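Side-chain contacts in Serine/threonine/tyrosine-interacting protein (Homo sapiens, PDB 2R0B), which acts as a catalytically inactive pseudophosphatase that anchors the kinases ERK1 and ERK2 in the nucleus and binds the F-box of FBXW7, sparing that ligase's substrates: residues 12-17 with 32-37; 24-29 with 54-59. One frame throughout, in Å; residues are numbered along the deposited sequence. Where two conformers were deposited one is given.

Contact 1. Residues 12-17 with 32-37; sequences GLFLGP and HGITHI
Phe14 meets two side chains of 32-37 with different parts of its ring. The CD2–CE2 side takes the methyl end of Ile34, with CD1 of Ile34 3.6 Å from CD2 of Phe14. At the far end, CE1 and CZ turn toward His32, CE1 lying 4.0 Å from His32 CD2. The two rings form an offset edge-to-face pair, the edge of Phe14 directed at the imidazole face, with centroids 5.5 Å apart and planes at 65°. On Ile34, with CG1 anti to the carbonyl carbon (chi1 -64°), a further turn about CB-CG1 swings CD1 to the phenyl ring. Were Phe14 cut back to an alanine, the imidazole face would probably lose its aromatic mate and a gap would open beside the Ile34 methyl. In the second shell, His32 ND1 is hydrogen-bonded to Val28 O, which ties the imidazole back to the preceding helix, while the backbone of Phe14 bonds to Val93 and Val95 of the neighbouring parallel strand. Gly33, at positive phi, ends helix 26-31 in a Schellman motif. This is the return leg of a beta-alpha-beta crossover, strand 13-16, helix 26-31, strand 36-41, with strand 93-96 between the two strands, in the dual-specificity phosphatase domain.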
loop_
_atom_site.group_PDB
_atom_site.type_symbol
_atom_site.label_atom_id
_atom_site.label_comp_id
_atom_site.label_asym_id
_atom_site.label_seq_id
_atom_site.Cartn_x
_atom_site.Cartn_y
_atom_site.Cartn_z
ATOM N N GLY A 12 11.157 4.215 -4.528
ATOM C CA GLY A 12 11.047 4.109 -3.080
ATOM C C GLY A 12 9.720 3.593 -2.529
ATOM O O GLY A 12 9.559 3.510 -1.306
ATOM N N LEU A 13 8.787 3.223 -3.392
ATOM C CA LEU A 13 7.474 2.726 -2.918
ATOM C C LEU A 13 7.207 1.383 -3.557
ATOM O O LEU A 13 7.118 1.288 -4.775
ATOM C CB LEU A 13 6.351 3.713 -3.253
ATOM C CG LEU A 13 4.919 3.323 -2.895
ATOM C CD1 LEU A 13 4.763 3.215 -1.386
ATOM C CD2 LEU A 13 3.893 4.303 -3.477
ATOM N N PHE A 14 7.090 0.352 -2.725
ATOM C CA PHE A 14 6.937 -1.017 -3.163
ATOM C C PHE A 14 5.564 -1.536 -2.754
ATOM O O PHE A 14 5.004 -1.095 -1.741
ATOM C CB PHE A 14 7.998 -1.919 -2.503
ATOM C CG PHE A 14 9.422 -1.582 -2.871
ATOM C CD1 PHE A 14 10.143 -2.433 -3.710
ATOM C CD2 PHE A 14 10.053 -0.452 -2.356
ATOM C CE1 PHE A 14 11.472 -2.158 -4.037
ATOM C CE2 PHE A 14 11.400 -0.164 -2.688
ATOM C CZ PHE A 14 12.090 -1.016 -3.545
ATOM N N LEU A 15 5.047 -2.485 -3.533
ATOM C CA LEU A 15 3.719 -3.063 -3.297
ATOM C C LEU A 15 3.827 -4.569 -3.370
ATOM O O LEU A 15 4.399 -5.107 -4.318
ATOM C CB LEU A 15 2.731 -2.563 -4.361
ATOM C CG LEU A 15 1.327 -3.200 -4.430
ATOM C CD1 LEU A 15 0.491 -2.986 -3.173
ATOM C CD2 LEU A 15 0.555 -2.744 -5.679
ATOM N N GLY A 16 3.260 -5.268 -2.386
ATOM C CA GLY A 16 3.459 -6.720 -2.326
ATOM C C GLY A 16 2.342 -7.423 -1.578
ATOM O O GLY A 16 1.499 -6.768 -0.992
ATOM N N PRO A 17 2.344 -8.766 -1.605
ATOM C CA PRO A 17 1.478 -9.605 -0.794
ATOM C C PRO A 17 2.093 -9.713 0.615
ATOM O O PRO A 17 3.205 -9.234 0.859
ATOM C CB PRO A 17 1.544 -10.961 -1.510
ATOM C CG PRO A 17 2.990 -11.004 -2.018
ATOM C CD PRO A 17 3.284 -9.569 -2.422
ATOM N N HIS A 32 16.947 -3.678 -0.416
ATOM C CA HIS A 32 16.216 -2.594 -1.072
ATOM C C HIS A 32 16.044 -1.322 -0.212
ATOM O O HIS A 32 15.405 -0.359 -0.649
ATOM C CB HIS A 32 14.862 -3.110 -1.578
ATOM C CG HIS A 32 14.965 -3.980 -2.795
ATOM N ND1 HIS A 32 14.898 -5.356 -2.740
ATOM C CD2 HIS A 32 15.134 -3.663 -4.103
ATOM C CE1 HIS A 32 15.005 -5.852 -3.962
ATOM N NE2 HIS A 32 15.163 -4.847 -4.805
ATOM N N GLY A 33 16.631 -1.323 0.989
ATOM C CA GLY A 33 16.618 -0.161 1.868
ATOM C C GLY A 33 15.241 0.167 2.398
ATOM O O GLY A 33 14.942 1.339 2.633
ATOM N N ILE A 34 14.399 -0.856 2.561
ATOM C CA ILE A 34 13.048 -0.652 3.147
ATOM C C ILE A 34 13.209 -0.226 4.596
ATOM O O ILE A 34 13.957 -0.857 5.334
ATOM C CB ILE A 34 12.220 -1.960 3.155
ATOM C CG1 ILE A 34 11.920 -2.486 1.742
ATOM C CG2 ILE A 34 10.954 -1.810 4.008
ATOM C CD1 ILE A 34 11.362 -1.427 0.810
ATOM N N THR A 35 12.483 0.815 5.004
ATOM C CA THR A 35 12.559 1.330 6.371
ATOM C C THR A 35 11.189 1.435 7.038
ATOM O O THR A 35 11.104 1.534 8.271
ATOM C CB THR A 35 13.218 2.729 6.429
ATOM O OG1 THR A 35 12.534 3.635 5.566
ATOM C CG2 THR A 35 14.675 2.642 6.029
ATOM N N HIS A 36 10.145 1.439 6.214
ATOM C CA HIS A 36 8.767 1.629 6.665
ATOM C C HIS A 36 7.833 0.613 5.997
ATOM O O HIS A 36 7.973 0.343 4.815
ATOM C CB HIS A 36 8.307 3.021 6.248
ATOM C CG HIS A 36 8.908 4.138 7.042
ATOM N ND1 HIS A 36 10.208 4.568 6.864
ATOM C CD2 HIS A 36 8.367 4.943 7.988
ATOM C CE1 HIS A 36 10.448 5.570 7.691
ATOM N NE2 HIS A 36 9.346 5.820 8.381
ATOM N N ILE A 37 6.858 0.076 6.735
ATOM C CA ILE A 37 5.939 -0.906 6.153
ATOM C C ILE A 37 4.492 -0.590 6.554
ATOM O O ILE A 37 4.209 -0.373 7.736
ATOM C CB ILE A 37 6.297 -2.338 6.631
ATOM C CG1 ILE A 37 7.743 -2.691 6.238
ATOM C CG2 ILE A 37 5.278 -3.367 6.104
ATOM C CD1 ILE A 37 8.221 -4.042 6.757
#

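Contact 2. Residues 24-29 with 54-59; sequences SKLPVL and QQLFRY
Phe57 presents its ring to helix 26-31, while Leu56 CB, from the preceding residue, lies 4.0 Å above one face, displaced toward the rim. The leading atoms CZ and CE2 meet two leucines one helical turn apart. CD1 of Leu26 reaches CZ of Phe57 at 3.8 Å and sits as near to CE2, approaching obliquely, whereas Leu29 adds its CB, 3.9 Å from Phe57 CZ, with its CD1 slightly farther off. Phe53 also meets the Phe57 ring, with planes at about 75°, and touches both leucines, so a second aromatic joins the cluster. Farther out, Leu26 crosses Leu56 at about a right angle, CD2 of the first 3.8 Å from CD1 of the second. With CG anti to the backbone N (chi1 -173°), Leu26 extends its fork toward the loop, CD1 to Phe57 and CD2 to Leu56. The helical bond from Leu29 N to Lys25 O, 3.0 Å long, helps fix the turn that spaces the leucines. Gln54 and Gln55, which follow Phe53 in the FBXW7-interaction motif, precede the apolar pair on this exposed loop. With no hydrogen bond across the two segments, the loop beside that motif rests on the helix through dispersion and hydrophobic burial.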
loop_
_atom_site.group_PDB
_atom_site.type_symbol
_atom_site.label_atom_id
_atom_site.label_comp_id
_atom_site.label_asym_id
_atom_site.label_seq_id
_atom_site.Cartn_x
_atom_site.Cartn_y
_atom_site.Cartn_z
ATOM N N SER A 24 11.723 -14.518 6.782
ATOM C CA SER A 24 12.701 -15.011 5.812
ATOM C C SER A 24 13.116 -13.984 4.765
ATOM O O SER A 24 14.180 -14.118 4.124
ATOM C CB SER A 24 12.152 -16.253 5.115
ATOM O OG SER A 24 13.152 -16.870 4.328
ATOM N N LYS A 25 12.288 -12.959 4.581
ATOM C CA LYS A 25 12.560 -11.927 3.573
ATOM C C LYS A 25 13.398 -10.744 4.067
ATOM O O LYS A 25 13.630 -9.783 3.318
ATOM C CB LYS A 25 11.252 -11.436 2.915
ATOM C CG LYS A 25 10.614 -12.452 1.967
ATOM C CD LYS A 25 11.337 -12.506 0.626
ATOM C CE LYS A 25 10.851 -13.638 -0.269
ATOM N NZ LYS A 25 11.397 -13.472 -1.646
ATOM N N LEU A 26 13.871 -10.796 5.308
ATOM C CA LEU A 26 14.706 -9.694 5.832
ATOM C C LEU A 26 15.838 -9.262 4.886
ATOM O O LEU A 26 15.949 -8.071 4.600
ATOM C CB LEU A 26 15.264 -10.005 7.216
ATOM C CG LEU A 26 15.993 -8.847 7.898
ATOM C CD1 LEU A 26 15.103 -7.593 7.981
ATOM C CD2 LEU A 26 16.426 -9.293 9.277
ATOM N N PRO A 27 16.657 -10.222 4.386
ATOM C CA PRO A 27 17.710 -9.851 3.428
ATOM C C PRO A 27 17.199 -9.039 2.228
ATOM O O PRO A 27 17.849 -8.073 1.821
ATOM C CB PRO A 27 18.226 -11.212 2.946
ATOM C CG PRO A 27 18.033 -12.093 4.108
ATOM C CD PRO A 27 16.707 -11.667 4.702
ATOM N N VAL A 28 16.043 -9.422 1.683
ATOM C CA VAL A 28 15.458 -8.726 0.523
ATOM C C VAL A 28 15.042 -7.314 0.913
ATOM O O VAL A 28 15.364 -6.356 0.212
ATOM C CB VAL A 28 14.278 -9.522 -0.081
ATOM C CG1 VAL A 28 13.579 -8.738 -1.164
ATOM C CG2 VAL A 28 14.783 -10.860 -0.641
ATOM N N LEU A 29 14.395 -7.193 2.072
ATOM C CA LEU A 29 13.982 -5.904 2.582
ATOM C C LEU A 29 15.169 -4.981 2.831
ATOM O O LEU A 29 15.132 -3.817 2.437
ATOM C CB LEU A 29 13.118 -6.063 3.845
ATOM C CG LEU A 29 11.821 -6.849 3.608
ATOM C CD1 LEU A 29 11.258 -7.239 4.965
ATOM C CD2 LEU A 29 10.778 -6.077 2.825
ATOM N N GLN A 54 10.023 -6.279 14.824
ATOM C CA GLN A 54 9.611 -5.291 15.827
ATOM C C GLN A 54 10.616 -4.160 15.954
ATOM O O GLN A 54 10.238 -2.997 16.131
ATOM C CB GLN A 54 9.368 -5.953 17.196
ATOM C CG GLN A 54 8.512 -7.246 17.151
ATOM C CD GLN A 54 7.190 -7.060 16.414
ATOM O OE1 GLN A 54 6.488 -6.063 16.612
ATOM N NE2 GLN A 54 6.849 -8.020 15.553
ATOM N N GLN A 55 11.892 -4.497 15.821
ATOM C CA GLN A 55 12.958 -3.566 16.146
ATOM C C GLN A 55 13.586 -2.890 14.932
ATOM O O GLN A 55 14.343 -1.944 15.093
ATOM C CB GLN A 55 14.033 -4.275 16.990
ATOM C CG GLN A 55 13.617 -4.604 18.426
ATOM C CD GLN A 55 13.565 -3.370 19.325
ATOM O OE1 GLN A 55 12.602 -2.594 19.284
ATOM N NE2 GLN A 55 14.599 -3.188 20.144
ATOM N N LEU A 56 13.267 -3.357 13.725
ATOM C CA LEU A 56 13.999 -2.934 12.529
ATOM C C LEU A 56 13.289 -1.950 11.604
ATOM O O LEU A 56 13.931 -1.309 10.772
ATOM C CB LEU A 56 14.462 -4.154 11.718
ATOM C CG LEU A 56 15.444 -5.124 12.397
ATOM C CD1 LEU A 56 15.529 -6.433 11.665
ATOM C CD2 LEU A 56 16.837 -4.511 12.533
ATOM N N PHE A 57 11.976 -1.847 11.733
ATOM C CA PHE A 57 11.191 -1.068 10.778
ATOM C C PHE A 57 10.155 -0.269 11.523
ATOM O O PHE A 57 9.774 -0.641 12.646
ATOM C CB PHE A 57 10.468 -1.995 9.781
ATOM C CG PHE A 57 11.383 -2.850 8.947
ATOM C CD1 PHE A 57 12.197 -2.297 7.981
ATOM C CD2 PHE A 57 11.400 -4.229 9.108
ATOM C CE1 PHE A 57 13.054 -3.099 7.219
ATOM C CE2 PHE A 57 12.266 -5.034 8.355
ATOM C CZ PHE A 57 13.094 -4.462 7.402
ATOM N N ARG A 58 9.681 0.807 10.904
ATOM C CA ARG A 58 8.492 1.515 11.393
ATOM C C ARG A 58 7.247 0.999 10.669
ATOM O O ARG A 58 7.214 0.944 9.432
ATOM C CB ARG A 58 8.624 3.023 11.205
ATOM C CG ARG A 58 9.784 3.652 11.969
ATOM C CD ARG A 58 9.693 5.163 11.957
ATOM N NE ARG A 58 10.765 5.783 12.741
ATOM C CZ ARG A 58 10.926 7.097 12.879
ATOM N NH1 ARG A 58 10.078 7.943 12.297
ATOM N NH2 ARG A 58 11.932 7.569 13.613
ATOM N N TYR A 59 6.227 0.620 11.429
ATOM C CA TYR A 59 5.034 0.016 10.861
ATOM C C TYR A 59 3.835 0.944 10.955
ATOM O O TYR A 59 3.759 1.786 11.854
ATOM C CB TYR A 59 4.707 -1.291 11.598
ATOM C CG TYR A 59 5.585 -2.453 11.224
ATOM C CD1 TYR A 59 5.223 -3.324 10.186
ATOM C CD2 TYR A 59 6.778 -2.696 11.901
ATOM C CE1 TYR A 59 6.029 -4.411 9.841
ATOM C CE2 TYR A 59 7.589 -3.761 11.560
ATOM C CZ TYR A 59 7.210 -4.622 10.532
ATOM O OH TYR A 59 8.000 -5.706 10.229
#

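How the contacts relate
Contact 1 fastens the exit of helix 26-31 to strand 13-16; contact 2 packs the helix itself on the loop leading into strand 58-63. Contact 1 is the more buried, its centre about 9 Å from that of the chain; contact 2, at about 16 Å, lies nearer the surface. Their segments alternate along the chain: contact 2 uses Leu26 and Leu29 of the helix itself, contact 1 the chain just after its end. Ile34 N, 3.1 Å from Leu29 O, probably makes the outer bond of the Schellman motif, while Ile37 N, 2.9 Å from Arg58 O, probably bonds between neighbouring strands. Neither contact has a hydrogen bond across its segments; contact 1 combines an aliphatic touch with a phenyl-imidazole pair, contact 2 is wholly apolar.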